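Local coordinates for protein hydroxylase (Rhodococcus sp., PDB 2OR0) that probably acts as a flavin-dependent hydroxylase of the acyl-CoA dehydrogenase fold, adding one atom of molecular oxygen to its substrate, at residues A[95-100]-A[154-159]; A[107-110]-A[116-119]; A[275-280]-A[286-291]; A[302-307]-A[345-350]; A[329-334]-A[402-407]. All blocks are in the same frame, centred on the assembly; numbering follows the deposited sequence.

Interaction 1: residues A[95-100]-A[154-159]; sequences SGWVTG and FSSGTD
Trp97 of helix 93-102 and Ser156, just past strand 145-155, carry this buried contact between a helix and the loop that leaves strand 145-155 of the beta sheet. Trp97 NE1 gives its hydrogen to Ser156 OG at 3.0 Å. The bond is moderately bent, 146° at the hydrogen, but the hydroxyl oxygen lies in the indole plane. With CG anti to the backbone N (chi1 -179°), the indole reaches out from the helix toward the loop. This is the close part of the contact. Beside it, Phe154 and the indole meet along their borders, without stacking, with Trp97 CZ2 3.7 Å from Phe154 CE2. The two planes are 30° apart. Phe154 is partly exposed, while Trp97 is buried against helix 250-277. The looser part is at Val98, whose CG2 stays 4.0 Å from Gly157 N. Gly157 lies in the type II turn from Ser155 to Thr158. Ser156 OG is also hydrogen-bonded to Ser209 OG. The buried hydroxyl therefore has two partners, and its role as acceptor for the indole N-H satisfies a polar group that would otherwise be costly to bury.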
# COMPACT_ATOMS: atom_id res chain seq x y z
N SER A 95 -5.58 2.35 -9.17
CA SER A 95 -6.42 2.96 -8.15
C SER A 95 -6.31 2.21 -6.84
O SER A 95 -6.29 2.82 -5.78
CB SER A 95 -7.89 2.98 -8.60
OG SER A 95 -8.01 3.69 -9.82
N GLY A 96 -6.27 0.87 -6.93
CA GLY A 96 -6.20 0.04 -5.74
C GLY A 96 -4.90 0.29 -5.00
O GLY A 96 -4.89 0.38 -3.77
N TRP A 97 -3.81 0.36 -5.76
CA TRP A 97 -2.48 0.59 -5.21
C TRP A 97 -2.40 1.96 -4.55
O TRP A 97 -1.84 2.10 -3.44
CB TRP A 97 -1.44 0.48 -6.33
CG TRP A 97 -0.03 0.69 -5.84
CD1 TRP A 97 0.66 1.87 -5.81
CD2 TRP A 97 0.86 -0.30 -5.28
NE1 TRP A 97 1.93 1.67 -5.29
CE2 TRP A 97 2.07 0.35 -4.95
CE3 TRP A 97 0.75 -1.68 -5.05
CZ2 TRP A 97 3.18 -0.32 -4.39
CZ3 TRP A 97 1.85 -2.36 -4.49
CH2 TRP A 97 3.04 -1.68 -4.17
N VAL A 98 -2.96 2.97 -5.20
CA VAL A 98 -2.88 4.34 -4.68
C VAL A 98 -3.69 4.45 -3.36
O VAL A 98 -3.24 5.06 -2.37
CB VAL A 98 -3.32 5.38 -5.74
CG1 VAL A 98 -3.66 6.72 -5.09
CG2 VAL A 98 -2.23 5.55 -6.81
N THR A 99 -4.83 3.78 -3.32
CA THR A 99 -5.68 3.70 -2.10
C THR A 99 -4.96 3.07 -0.93
O THR A 99 -5.00 3.59 0.19
CB THR A 99 -6.98 2.94 -2.36
OG1 THR A 99 -7.64 3.53 -3.48
CG2 THR A 99 -7.89 3.02 -1.15
N GLY A 100 -4.28 1.95 -1.18
CA GLY A 100 -3.47 1.30 -0.16
C GLY A 100 -2.22 2.01 0.33
O GLY A 100 -1.73 1.67 1.41
N PHE A 154 9.40 6.17 -6.57
CA PHE A 154 8.18 5.42 -6.25
C PHE A 154 7.20 6.25 -5.40
O PHE A 154 6.61 5.72 -4.46
CB PHE A 154 8.52 4.08 -5.54
CG PHE A 154 7.64 2.88 -5.95
CD1 PHE A 154 8.23 1.63 -6.22
CD2 PHE A 154 6.23 2.97 -6.01
CE1 PHE A 154 7.44 0.49 -6.55
CE2 PHE A 154 5.44 1.86 -6.37
CZ PHE A 154 6.04 0.62 -6.63
N SER A 155 7.02 7.53 -5.75
CA SER A 155 6.04 8.37 -5.05
C SER A 155 4.64 8.18 -5.64
O SER A 155 4.22 8.95 -6.49
CB SER A 155 6.47 9.84 -5.09
OG SER A 155 5.58 10.67 -4.34
N SER A 156 3.92 7.15 -5.19
CA SER A 156 2.66 6.75 -5.83
C SER A 156 1.59 7.82 -5.72
O SER A 156 1.41 8.38 -4.64
CB SER A 156 2.13 5.44 -5.20
OG SER A 156 3.09 4.41 -5.32
N GLY A 157 0.87 8.08 -6.82
CA GLY A 157 -0.25 9.04 -6.81
C GLY A 157 0.17 10.50 -6.63
O GLY A 157 -0.66 11.36 -6.39
N THR A 158 1.47 10.78 -6.77
CA THR A 158 2.07 12.05 -6.35
C THR A 158 1.48 13.31 -7.01
O THR A 158 1.38 14.35 -6.35
CB THR A 158 3.63 12.01 -6.44
OG1 THR A 158 4.18 12.97 -5.54
CG2 THR A 158 4.16 12.24 -7.86
N ASP A 159 1.09 13.21 -8.29
CA ASP A 159 0.45 14.32 -9.00
C ASP A 159 -0.84 14.79 -8.33
O ASP A 159 -1.32 15.90 -8.59
CB ASP A 159 0.13 13.94 -10.45
CG ASP A 159 1.39 13.72 -11.28
OD1 ASP A 159 2.20 14.66 -11.39
OD2 ASP A 159 1.57 12.60 -11.82

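Interaction 2: residues A[107-110]-A[116-119]; sequences WELA and VQEE
Leu109 and Gln117 are brought together by their first torsions: Leu109 CG lies anti to its backbone N (chi1 -157°), and Gln117 CG lies anti to its carbonyl carbon (chi1 -52°). The motif is a pair of short consecutive helices, 105-109 and 114-121, joined by a tight connection. Trp107 and Glu108 of the first helix pack on helix 250-277. The side chains of Leu109 and Gln117 run side by side, pointing opposite ways. Their CG atoms are 4.1 Å apart, and Leu109 CD2 packs 4.0 Å from Gln117 CA. The other methyl, Leu109 CD1, meets Val116 CG1 at 4.1 Å. These are ordinary apolar contacts, and all four touching residues are buried.

The polar part lies at Leu109 and Ala110. Beyond CG the Gln117 chain is extended, which carries its amide to the backbone carbonyls there. NE2 gives a weak hydrogen bond to Ala110 O. It also donates to Ala112 O in the connection between the helices, its stronger partner. Ala110 O has a second donor in Arg241 NH1. Replacing Gln117 by an alanine would probably leave Ala112 O without this donor and open a gap beside Leu109. Around the pair, Leu109 also rests on Ile120 and Trp121 of the second helix, while Gln117 touches Tyr71. Within the two segments, two carbonyl oxygens lie near NE2. Gln117 NE2 is 3.1 Å from Leu109 O, at too poor an angle for a hydrogen bond. Gln117 NE2 is 2.9 Å from Ala110 O, where the angle at the hydrogen is 124°.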
# COMPACT_ATOMS: atom_id res chain seq x y z
N TRP A 107 -3.28 7.47 8.62
CA TRP A 107 -3.13 6.65 9.81
C TRP A 107 -1.92 7.12 10.63
O TRP A 107 -2.02 7.29 11.86
CB TRP A 107 -3.08 5.16 9.45
CG TRP A 107 -2.93 4.30 10.65
CD1 TRP A 107 -3.95 3.81 11.45
CD2 TRP A 107 -1.71 3.81 11.20
NE1 TRP A 107 -3.40 3.07 12.47
CE2 TRP A 107 -2.04 3.06 12.35
CE3 TRP A 107 -0.35 3.95 10.84
CZ2 TRP A 107 -1.06 2.44 13.14
CZ3 TRP A 107 0.61 3.33 11.62
CH2 TRP A 107 0.25 2.58 12.75
N GLU A 108 -0.78 7.31 9.97
CA GLU A 108 0.41 7.75 10.69
C GLU A 108 0.28 9.23 11.15
O GLU A 108 0.68 9.56 12.26
CB GLU A 108 1.69 7.57 9.87
CG GLU A 108 2.94 7.97 10.66
CD GLU A 108 4.24 7.67 9.95
OE1 GLU A 108 4.21 6.99 8.90
OE2 GLU A 108 5.30 8.10 10.44
N LEU A 109 -0.28 10.09 10.31
CA LEU A 109 -0.43 11.49 10.67
C LEU A 109 -1.30 11.63 11.91
O LEU A 109 -1.20 12.63 12.63
CB LEU A 109 -1.07 12.27 9.54
CG LEU A 109 -0.76 13.77 9.56
CD1 LEU A 109 0.73 14.05 9.20
CD2 LEU A 109 -1.72 14.52 8.64
N ALA A 110 -2.16 10.64 12.16
CA ALA A 110 -3.06 10.68 13.30
C ALA A 110 -2.27 10.85 14.57
O ALA A 110 -2.75 11.49 15.49
CB ALA A 110 -3.92 9.42 13.38
N VAL A 116 0.49 19.83 12.48
CA VAL A 116 0.63 19.45 11.07
C VAL A 116 -0.67 18.83 10.54
O VAL A 116 -1.02 19.01 9.37
CB VAL A 116 1.92 18.60 10.83
CG1 VAL A 116 1.87 17.26 11.54
CG2 VAL A 116 2.21 18.44 9.30
N GLN A 117 -1.41 18.14 11.41
CA GLN A 117 -2.69 17.55 11.02
C GLN A 117 -3.64 18.67 10.61
O GLN A 117 -4.40 18.54 9.64
CB GLN A 117 -3.32 16.73 12.17
CG GLN A 117 -2.42 15.68 12.81
CD GLN A 117 -3.19 14.75 13.74
OE1 GLN A 117 -4.35 14.41 13.48
NE2 GLN A 117 -2.56 14.33 14.83
N GLU A 118 -3.58 19.78 11.35
CA GLU A 118 -4.40 20.97 11.08
C GLU A 118 -3.93 21.64 9.78
O GLU A 118 -4.75 22.04 8.95
CB GLU A 118 -4.32 21.92 12.29
CG GLU A 118 -5.18 23.20 12.24
CD GLU A 118 -6.66 22.95 11.88
OE1 GLU A 118 -7.25 21.94 12.33
OE2 GLU A 118 -7.24 23.80 11.15
N GLU A 119 -2.62 21.74 9.58
CA GLU A 119 -2.10 22.28 8.32
C GLU A 119 -2.57 21.50 7.08
O GLU A 119 -2.96 22.08 6.06
CB GLU A 119 -0.57 22.34 8.35
CG GLU A 119 -0.02 23.45 9.22
CD GLU A 119 1.49 23.38 9.39
OE1 GLU A 119 2.08 22.31 9.14
OE2 GLU A 119 2.08 24.40 9.78

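Interaction 3: residues A[275-280]-A[286-291]; sequences AVQKDR and QKIKED. With ACT (acetate ion), chain D.
This contact closes a helix-loop-helix connection at the far end of the helical C-terminal domain, where Arg280 and Ile288 meet between helices 250-277 and 292-324. The loop includes a 3-10 turn, 288-290. The family is that of acyl-CoA dehydrogenases, whose C-terminal domain is a helical bundle. Ile288 N gives a nearly straight backbone bond to Arg280 O at 3.0 Å, which closes the loop. A water reinforces it by accepting from Lys289 N and lying within donating distance of Lys278 O and Arg280 O.

The side chain of Ile288 fills the space between Gln277 and Arg280. Its CG2 is 3.4 Å from Gln277 OE1, and its CG1 lies 3.8 Å from Arg280 CD. Ile288 CD1 sits over one face of the guanidinium. Arg280 is extended from CG to NE, with CG anti to the backbone N (chi1 -174°), and this carries its chain obliquely across Ile288. Arg280 NH1 bonds Gln277 OE1 at 3.0 Å, with the oxygen 3° from the guanidinium plane. Arg280 NH1 also donates to Arg358 O. A leucine in place of Arg280 would probably leave Gln277 OE1 and Arg358 O without this donor and take the guanidinium face from Ile288 CD1. Asp291 N-caps helix 292-324. At another corner of the guanidinium sits an acetate ion, probably from the crystallisation liquor: acetate OXT accepts from Arg280 NE at 3.1 Å.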
# COMPACT_ATOMS: atom_id res chain seq x y z
N ALA A 275 -13.88 -14.70 -16.83
CA ALA A 275 -14.73 -14.08 -17.85
C ALA A 275 -14.36 -14.42 -19.30
O ALA A 275 -15.22 -14.59 -20.16
CB ALA A 275 -14.78 -12.57 -17.66
N VAL A 276 -13.06 -14.53 -19.57
CA VAL A 276 -12.59 -14.94 -20.88
C VAL A 276 -12.76 -16.45 -21.08
O VAL A 276 -13.24 -16.87 -22.14
CB VAL A 276 -11.11 -14.47 -21.12
CG1 VAL A 276 -10.57 -15.01 -22.43
CG2 VAL A 276 -11.03 -12.95 -21.11
N GLN A 277 -12.38 -17.25 -20.09
CA GLN A 277 -12.40 -18.71 -20.22
C GLN A 277 -13.81 -19.29 -20.47
O GLN A 277 -13.96 -20.34 -21.09
CB GLN A 277 -11.79 -19.39 -18.99
CG GLN A 277 -10.29 -19.12 -18.74
CD GLN A 277 -9.50 -18.92 -20.02
OE1 GLN A 277 -9.31 -19.84 -20.80
NE2 GLN A 277 -9.04 -17.69 -20.25
N LYS A 278 -14.82 -18.60 -19.95
CA LYS A 278 -16.18 -19.09 -20.08
C LYS A 278 -16.64 -19.23 -21.53
O LYS A 278 -17.31 -20.21 -21.88
CB LYS A 278 -17.18 -18.33 -19.20
CG LYS A 278 -17.37 -16.87 -19.46
CD LYS A 278 -18.28 -16.26 -18.36
CE LYS A 278 -19.74 -16.68 -18.54
NZ LYS A 278 -20.51 -16.66 -17.24
N ASP A 279 -16.20 -18.30 -22.39
CA ASP A 279 -16.52 -18.38 -23.83
C ASP A 279 -15.42 -18.94 -24.73
O ASP A 279 -15.65 -19.17 -25.92
CB ASP A 279 -17.01 -17.03 -24.34
CG ASP A 279 -18.28 -16.57 -23.65
OD1 ASP A 279 -19.23 -17.39 -23.50
OD2 ASP A 279 -18.32 -15.39 -23.23
N ARG A 280 -14.23 -19.16 -24.17
CA ARG A 280 -13.06 -19.50 -24.98
C ARG A 280 -13.07 -20.90 -25.61
O ARG A 280 -13.31 -21.90 -24.94
CB ARG A 280 -11.79 -19.29 -24.17
CG ARG A 280 -10.51 -19.49 -24.95
CD ARG A 280 -9.35 -19.27 -24.04
NE ARG A 280 -8.10 -19.65 -24.66
CZ ARG A 280 -7.08 -20.20 -24.02
NH1 ARG A 280 -7.14 -20.46 -22.71
NH2 ARG A 280 -5.99 -20.50 -24.70
N GLN A 286 -11.27 -27.54 -28.72
CA GLN A 286 -11.72 -27.74 -27.33
C GLN A 286 -12.34 -26.49 -26.65
O GLN A 286 -11.68 -25.44 -26.57
CB GLN A 286 -10.49 -28.23 -26.53
CG GLN A 286 -10.65 -28.36 -25.01
CD GLN A 286 -11.67 -29.42 -24.61
OE1 GLN A 286 -12.45 -29.21 -23.67
NE2 GLN A 286 -11.67 -30.57 -25.30
N LYS A 287 -13.58 -26.60 -26.15
CA LYS A 287 -14.14 -25.56 -25.27
C LYS A 287 -13.41 -25.59 -23.92
O LYS A 287 -13.35 -26.66 -23.28
CB LYS A 287 -15.63 -25.75 -25.01
CG LYS A 287 -16.52 -25.67 -26.24
CD LYS A 287 -17.97 -25.97 -25.85
CE LYS A 287 -18.85 -26.18 -27.09
NZ LYS A 287 -20.30 -26.32 -26.70
N ILE A 288 -12.89 -24.44 -23.48
CA ILE A 288 -12.19 -24.35 -22.19
C ILE A 288 -13.10 -24.72 -21.01
O ILE A 288 -12.65 -25.40 -20.10
CB ILE A 288 -11.50 -22.96 -21.96
CG1 ILE A 288 -10.34 -22.74 -22.94
CG2 ILE A 288 -11.00 -22.81 -20.51
CD1 ILE A 288 -9.21 -23.77 -22.81
N LYS A 289 -14.37 -24.32 -21.03
CA LYS A 289 -15.33 -24.73 -19.98
C LYS A 289 -15.51 -26.26 -19.86
O LYS A 289 -16.10 -26.75 -18.91
CB LYS A 289 -16.69 -24.00 -20.12
CG LYS A 289 -17.54 -24.48 -21.30
CD LYS A 289 -18.88 -23.72 -21.42
CE LYS A 289 -19.54 -24.03 -22.78
NZ LYS A 289 -20.88 -23.36 -22.93
N GLU A 290 -14.99 -27.01 -20.82
CA GLU A 290 -14.94 -28.48 -20.72
C GLU A 290 -13.51 -29.03 -20.54
O GLU A 290 -13.29 -30.25 -20.60
CB GLU A 290 -15.60 -29.11 -21.95
CG GLU A 290 -17.12 -28.81 -22.04
CD GLU A 290 -17.75 -29.24 -23.38
OE1 GLU A 290 -17.03 -29.83 -24.24
OE2 GLU A 290 -18.98 -28.99 -23.55
N ASP A 291 -12.53 -28.16 -20.32
CA ASP A 291 -11.13 -28.58 -20.21
C ASP A 291 -10.74 -28.89 -18.72
O ASP A 291 -10.66 -27.96 -17.91
CB ASP A 291 -10.22 -27.51 -20.82
CG ASP A 291 -8.77 -27.94 -20.92
OD1 ASP A 291 -8.21 -28.55 -19.99
OD2 ASP A 291 -8.16 -27.67 -21.96
C ACT D . -7.30 -18.09 -28.05
O ACT D . -6.06 -18.30 -28.06
OXT ACT D . -8.00 -19.07 -27.69
CH3 ACT D . -7.90 -16.77 -28.45
O HOH W 1 -15.38 -22.11 -22.91

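Interaction 4: residues A[302-307]-A[345-350]; sequences AAEINA and AWRAVR
Glu304 opens the contact on helix 302-307 by crossing the side chain of Arg347 at about a right angle. Its chain bends at chi2 (-62°), which turns the carboxylate back over the aliphatic part of the arginine. There Glu304 OE1 comes 3.5 Å from Arg347 CG. The charged ends are less close: Glu304 OE1 is 4.6 Å from Arg347 NE, beyond a salt bridge. The carboxylate and guanidinium planes stand 81° apart. A water joins the helices here. It donates to Arg347 O at 2.8 Å and weakly to Glu304 OE1. The backbone of Glu304 takes part too, since its O is 3.5 Å from Arg347 CD.

Ile305 comes next and faces the buried side. Its CG1 lies 4.1 Å from Ala348 O, and its CA is the nearest to that of Ala348, at 4.6 Å. The small alanine permits this close backbone approach. One turn on from Glu304, Ala307 touches Arg347 again, with CB 4.0 Å from Arg347 CD. The arginine bends at chi3. It spans the gap to the first helix, with CG and CD against Glu304 and Ala307 and NH1 bonded to Ser308 OG.

The two segments run antiparallel, with axes 8.1 Å apart at closest approach and 158° between their directions. They belong to helices 292-324 and 331-356. Such antiparallel packing of long helices is the arrangement of the helical bundle in the acyl-CoA dehydrogenase C-terminal domain. Helix 250-277 covers the inner side, touching both Ile305 and Ala348 at Thr266, while helix 370-381 packs against Ala345 and Val349.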
# COMPACT_ATOMS: atom_id res chain seq x y z
N ALA A 302 -7.18 -20.04 -7.53
CA ALA A 302 -8.20 -19.38 -6.70
C ALA A 302 -8.04 -19.73 -5.22
O ALA A 302 -8.27 -18.88 -4.38
CB ALA A 302 -9.62 -19.72 -7.16
N ALA A 303 -7.66 -20.98 -4.92
CA ALA A 303 -7.47 -21.40 -3.53
C ALA A 303 -6.27 -20.65 -2.86
O ALA A 303 -6.35 -20.17 -1.71
CB ALA A 303 -7.32 -22.91 -3.43
N GLU A 304 -5.19 -20.53 -3.61
CA GLU A 304 -3.99 -19.81 -3.15
C GLU A 304 -4.25 -18.33 -2.91
O GLU A 304 -3.83 -17.80 -1.91
CB GLU A 304 -2.83 -19.96 -4.15
CG GLU A 304 -2.42 -21.37 -4.37
CD GLU A 304 -1.92 -22.04 -3.10
OE1 GLU A 304 -0.77 -21.75 -2.72
OE2 GLU A 304 -2.65 -22.87 -2.50
N ILE A 305 -4.92 -17.68 -3.85
CA ILE A 305 -5.25 -16.27 -3.73
C ILE A 305 -6.17 -16.05 -2.51
O ILE A 305 -6.00 -15.09 -1.74
CB ILE A 305 -5.92 -15.75 -5.04
CG1 ILE A 305 -4.90 -15.74 -6.22
CG2 ILE A 305 -6.58 -14.38 -4.82
CD1 ILE A 305 -5.53 -15.49 -7.60
N ASN A 306 -7.16 -16.94 -2.32
CA ASN A 306 -8.01 -16.82 -1.11
C ASN A 306 -7.19 -17.00 0.15
O ASN A 306 -7.37 -16.24 1.09
CB ASN A 306 -9.18 -17.82 -1.09
CG ASN A 306 -9.90 -17.82 0.25
OD1 ASN A 306 -9.59 -18.61 1.15
ND2 ASN A 306 -10.79 -16.88 0.42
N ALA A 307 -6.28 -17.98 0.17
CA ALA A 307 -5.42 -18.18 1.34
C ALA A 307 -4.64 -16.91 1.72
O ALA A 307 -4.41 -16.65 2.91
CB ALA A 307 -4.48 -19.35 1.18
N ALA A 345 1.62 -11.87 -0.30
CA ALA A 345 1.89 -11.25 -1.61
C ALA A 345 2.46 -12.28 -2.61
O ALA A 345 1.98 -12.39 -3.74
CB ALA A 345 2.85 -10.05 -1.47
N TRP A 346 3.45 -13.05 -2.17
CA TRP A 346 4.13 -13.98 -3.05
C TRP A 346 3.19 -15.11 -3.56
O TRP A 346 3.21 -15.46 -4.74
CB TRP A 346 5.35 -14.59 -2.36
CG TRP A 346 6.56 -13.64 -2.36
CD1 TRP A 346 6.75 -12.50 -1.57
CD2 TRP A 346 7.74 -13.74 -3.19
NE1 TRP A 346 7.99 -11.93 -1.85
CE2 TRP A 346 8.60 -12.66 -2.84
CE3 TRP A 346 8.15 -14.66 -4.17
CZ2 TRP A 346 9.84 -12.47 -3.45
CZ3 TRP A 346 9.41 -14.46 -4.78
CH2 TRP A 346 10.23 -13.38 -4.41
N ARG A 347 2.39 -15.66 -2.64
CA ARG A 347 1.43 -16.72 -2.93
C ARG A 347 0.45 -16.29 -4.02
O ARG A 347 0.19 -17.02 -4.95
CB ARG A 347 0.68 -17.14 -1.63
CG ARG A 347 -0.16 -18.45 -1.76
CD ARG A 347 -0.87 -18.80 -0.43
NE ARG A 347 0.08 -18.84 0.70
CZ ARG A 347 0.16 -17.93 1.67
NH1 ARG A 347 -0.67 -16.89 1.71
NH2 ARG A 347 1.06 -18.06 2.61
N ALA A 348 -0.07 -15.08 -3.88
CA ALA A 348 -1.09 -14.53 -4.76
C ALA A 348 -0.49 -14.26 -6.13
O ALA A 348 -1.07 -14.61 -7.16
CB ALA A 348 -1.65 -13.27 -4.16
N VAL A 349 0.71 -13.67 -6.16
CA VAL A 349 1.36 -13.43 -7.46
C VAL A 349 1.70 -14.73 -8.21
O VAL A 349 1.43 -14.83 -9.41
CB VAL A 349 2.57 -12.49 -7.36
CG1 VAL A 349 3.21 -12.32 -8.75
CG2 VAL A 349 2.13 -11.12 -6.81
N ARG A 350 2.27 -15.71 -7.51
CA ARG A 350 2.55 -16.98 -8.14
C ARG A 350 1.28 -17.64 -8.73
O ARG A 350 1.35 -18.27 -9.79
CB ARG A 350 3.21 -17.97 -7.19
CG ARG A 350 4.72 -17.70 -6.93
CD ARG A 350 5.40 -18.91 -6.25
NE ARG A 350 6.78 -18.60 -5.88
CZ ARG A 350 7.17 -18.29 -4.65
NH1 ARG A 350 6.28 -18.26 -3.66
NH2 ARG A 350 8.47 -18.02 -4.40
O HOH W 2 0.65 -19.75 -5.12

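Interaction 5: residues A[329-334]-A[402-407]; sequences ITFEER and GEPQGM. With ACT (acetate ion), chain E.
The start of helix 331-356 meets the chain after helix 389-399 here, through Phe331 and Pro404. The helix begins with a capping box. Thr330 OG1 accepts from Glu333 N at 3.2 Å, and Glu333 OE1 accepts in return from Thr330 N at 3.0 Å. These paired bonds fix the first turn, from which Phe331 reaches toward the 402-407 segment.

Phe331 has CG anti to its backbone N (chi1 176°), which sends the ring out to the proline. Pro404 CG sits at the ring edge, near its plane, 3.7 Å from Phe331 CE2. Glu403 adds a looser touch, with OE2 3.9 Å from Phe331 CD2. Its carboxylate plane is 76° from the ring. The stronger partner of Glu403 is Arg409, which forms a salt bridge with OE1. Arg409 also makes a cation-pi contact with Phe331 and donates to Pro404 O. It thus ties both segments to the C-terminal tail.

An acetate ion lies on this side as well and is probably from the crystallisation liquor. Its OXT accepts from Arg334 NH2 at 3.0 Å, in the guanidinium plane, and its O is 3.7 Å from Phe331 CD1. Arg409 NH2 also holds it, so two positive groups flank the anion. Arg334 NE is bonded to Ile412 O. Thr398 of helix 389-399 touches both Phe331 and Pro404. The reciprocal Thr330-Glu333 bonds are those of a classic N-terminal capping box, next to an aromatic-proline contact.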
# COMPACT_ATOMS: atom_id res chain seq x y z
N ILE A 329 1.32 -6.20 21.97
CA ILE A 329 1.80 -7.02 20.83
C ILE A 329 3.34 -7.17 20.85
O ILE A 329 4.07 -6.18 20.79
CB ILE A 329 1.27 -6.51 19.45
CG1 ILE A 329 -0.26 -6.53 19.43
CG2 ILE A 329 1.86 -7.36 18.28
CD1 ILE A 329 -0.85 -5.58 18.47
N THR A 330 3.81 -8.41 20.96
CA THR A 330 5.25 -8.68 21.08
C THR A 330 6.02 -8.59 19.75
O THR A 330 5.41 -8.63 18.68
CB THR A 330 5.53 -10.04 21.71
OG1 THR A 330 5.23 -11.09 20.78
CG2 THR A 330 4.73 -10.21 23.01
N PHE A 331 7.34 -8.46 19.85
CA PHE A 331 8.24 -8.42 18.70
C PHE A 331 8.04 -9.68 17.85
O PHE A 331 7.84 -9.55 16.66
CB PHE A 331 9.72 -8.27 19.13
CG PHE A 331 10.70 -8.31 17.98
CD1 PHE A 331 11.04 -7.17 17.30
CD2 PHE A 331 11.28 -9.51 17.58
CE1 PHE A 331 11.96 -7.21 16.22
CE2 PHE A 331 12.18 -9.56 16.49
CZ PHE A 331 12.52 -8.40 15.83
N GLU A 332 8.04 -10.87 18.48
CA GLU A 332 7.78 -12.16 17.80
C GLU A 332 6.45 -12.16 17.04
O GLU A 332 6.39 -12.59 15.90
CB GLU A 332 7.84 -13.36 18.77
CG GLU A 332 7.63 -14.75 18.07
CD GLU A 332 7.72 -15.98 19.01
OE1 GLU A 332 8.31 -15.87 20.12
OE2 GLU A 332 7.19 -17.05 18.65
N GLU A 333 5.40 -11.65 17.68
CA GLU A 333 4.11 -11.52 17.04
C GLU A 333 4.19 -10.60 15.83
O GLU A 333 3.62 -10.90 14.78
CB GLU A 333 3.06 -11.01 18.03
CG GLU A 333 2.60 -12.08 19.03
CD GLU A 333 1.61 -11.56 20.10
OE1 GLU A 333 1.60 -10.34 20.40
OE2 GLU A 333 0.83 -12.38 20.63
N ARG A 334 4.88 -9.48 15.98
CA ARG A 334 5.05 -8.56 14.86
C ARG A 334 5.83 -9.19 13.69
O ARG A 334 5.49 -8.97 12.53
CB ARG A 334 5.68 -7.26 15.33
CG ARG A 334 4.67 -6.25 15.92
CD ARG A 334 5.28 -5.45 17.09
NE ARG A 334 6.49 -4.72 16.69
CZ ARG A 334 7.51 -4.44 17.50
NH1 ARG A 334 7.48 -4.84 18.77
NH2 ARG A 334 8.56 -3.76 17.05
N GLY A 402 15.82 -17.20 19.74
CA GLY A 402 16.91 -16.27 19.48
C GLY A 402 16.43 -14.85 19.37
O GLY A 402 15.23 -14.60 19.34
N GLU A 403 17.36 -13.90 19.33
CA GLU A 403 16.99 -12.49 19.15
C GLU A 403 17.68 -11.90 17.93
O GLU A 403 18.92 -11.85 17.87
CB GLU A 403 17.24 -11.63 20.42
CG GLU A 403 15.96 -11.40 21.29
CD GLU A 403 14.99 -10.32 20.72
OE1 GLU A 403 15.32 -9.12 20.83
OE2 GLU A 403 13.90 -10.65 20.21
N PRO A 404 16.89 -11.51 16.93
CA PRO A 404 17.35 -10.74 15.80
C PRO A 404 18.06 -9.48 16.28
O PRO A 404 17.56 -8.78 17.17
CB PRO A 404 16.06 -10.36 15.08
CG PRO A 404 15.16 -11.46 15.38
CD PRO A 404 15.46 -11.84 16.80
N GLN A 405 19.21 -9.22 15.67
CA GLN A 405 20.04 -8.06 16.03
C GLN A 405 20.13 -7.06 14.90
O GLN A 405 20.16 -7.45 13.72
CB GLN A 405 21.45 -8.53 16.42
CG GLN A 405 21.47 -9.44 17.64
CD GLN A 405 21.10 -8.71 18.93
OE1 GLN A 405 19.94 -8.75 19.38
NE2 GLN A 405 22.09 -8.02 19.51
N GLY A 406 20.17 -5.78 15.26
CA GLY A 406 20.52 -4.73 14.31
C GLY A 406 19.57 -4.62 13.14
O GLY A 406 18.36 -4.38 13.34
N MSE A 407 20.11 -4.79 11.92
CA MSE A 407 19.32 -4.66 10.69
C MSE A 407 18.28 -5.77 10.52
O MSE A 407 17.27 -5.58 9.84
CB MSE A 407 20.22 -4.55 9.46
CG MSE A 407 20.79 -3.14 9.23
SE MSE A 407 19.44 -1.76 8.99
CE MSE A 407 19.32 -1.05 10.82
C ACT E . 11.63 -3.67 19.01
O ACT E . 11.80 -4.59 19.84
OXT ACT E . 10.55 -3.05 19.14
CH3 ACT E . 12.63 -3.32 17.94

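Overall arrangement
Interactions 1 and 2 come first along the chain. Helices 93-102 and 105-109 follow each other, and the segments of interaction 2 fall between those of interaction 1. Their centres are about 18 Å apart. Interactions 3, 4 and 5 involve the helical C-terminal part. Interaction 4 lies about 22 Å from interaction 3, centre to centre. Interaction 5 shares helix 331-356 with it, about 26 Å away between centres. Their segments alternate: 329-334 lies between 302-307 and 345-350. Interactions 2 and 3 are about 51 Å apart between centres, on opposite sides of the chain's centre. Helix 250-277 supplies one segment of interaction 3 and packs on interactions 1, 2 and 4, linking the sheet side to the bundle.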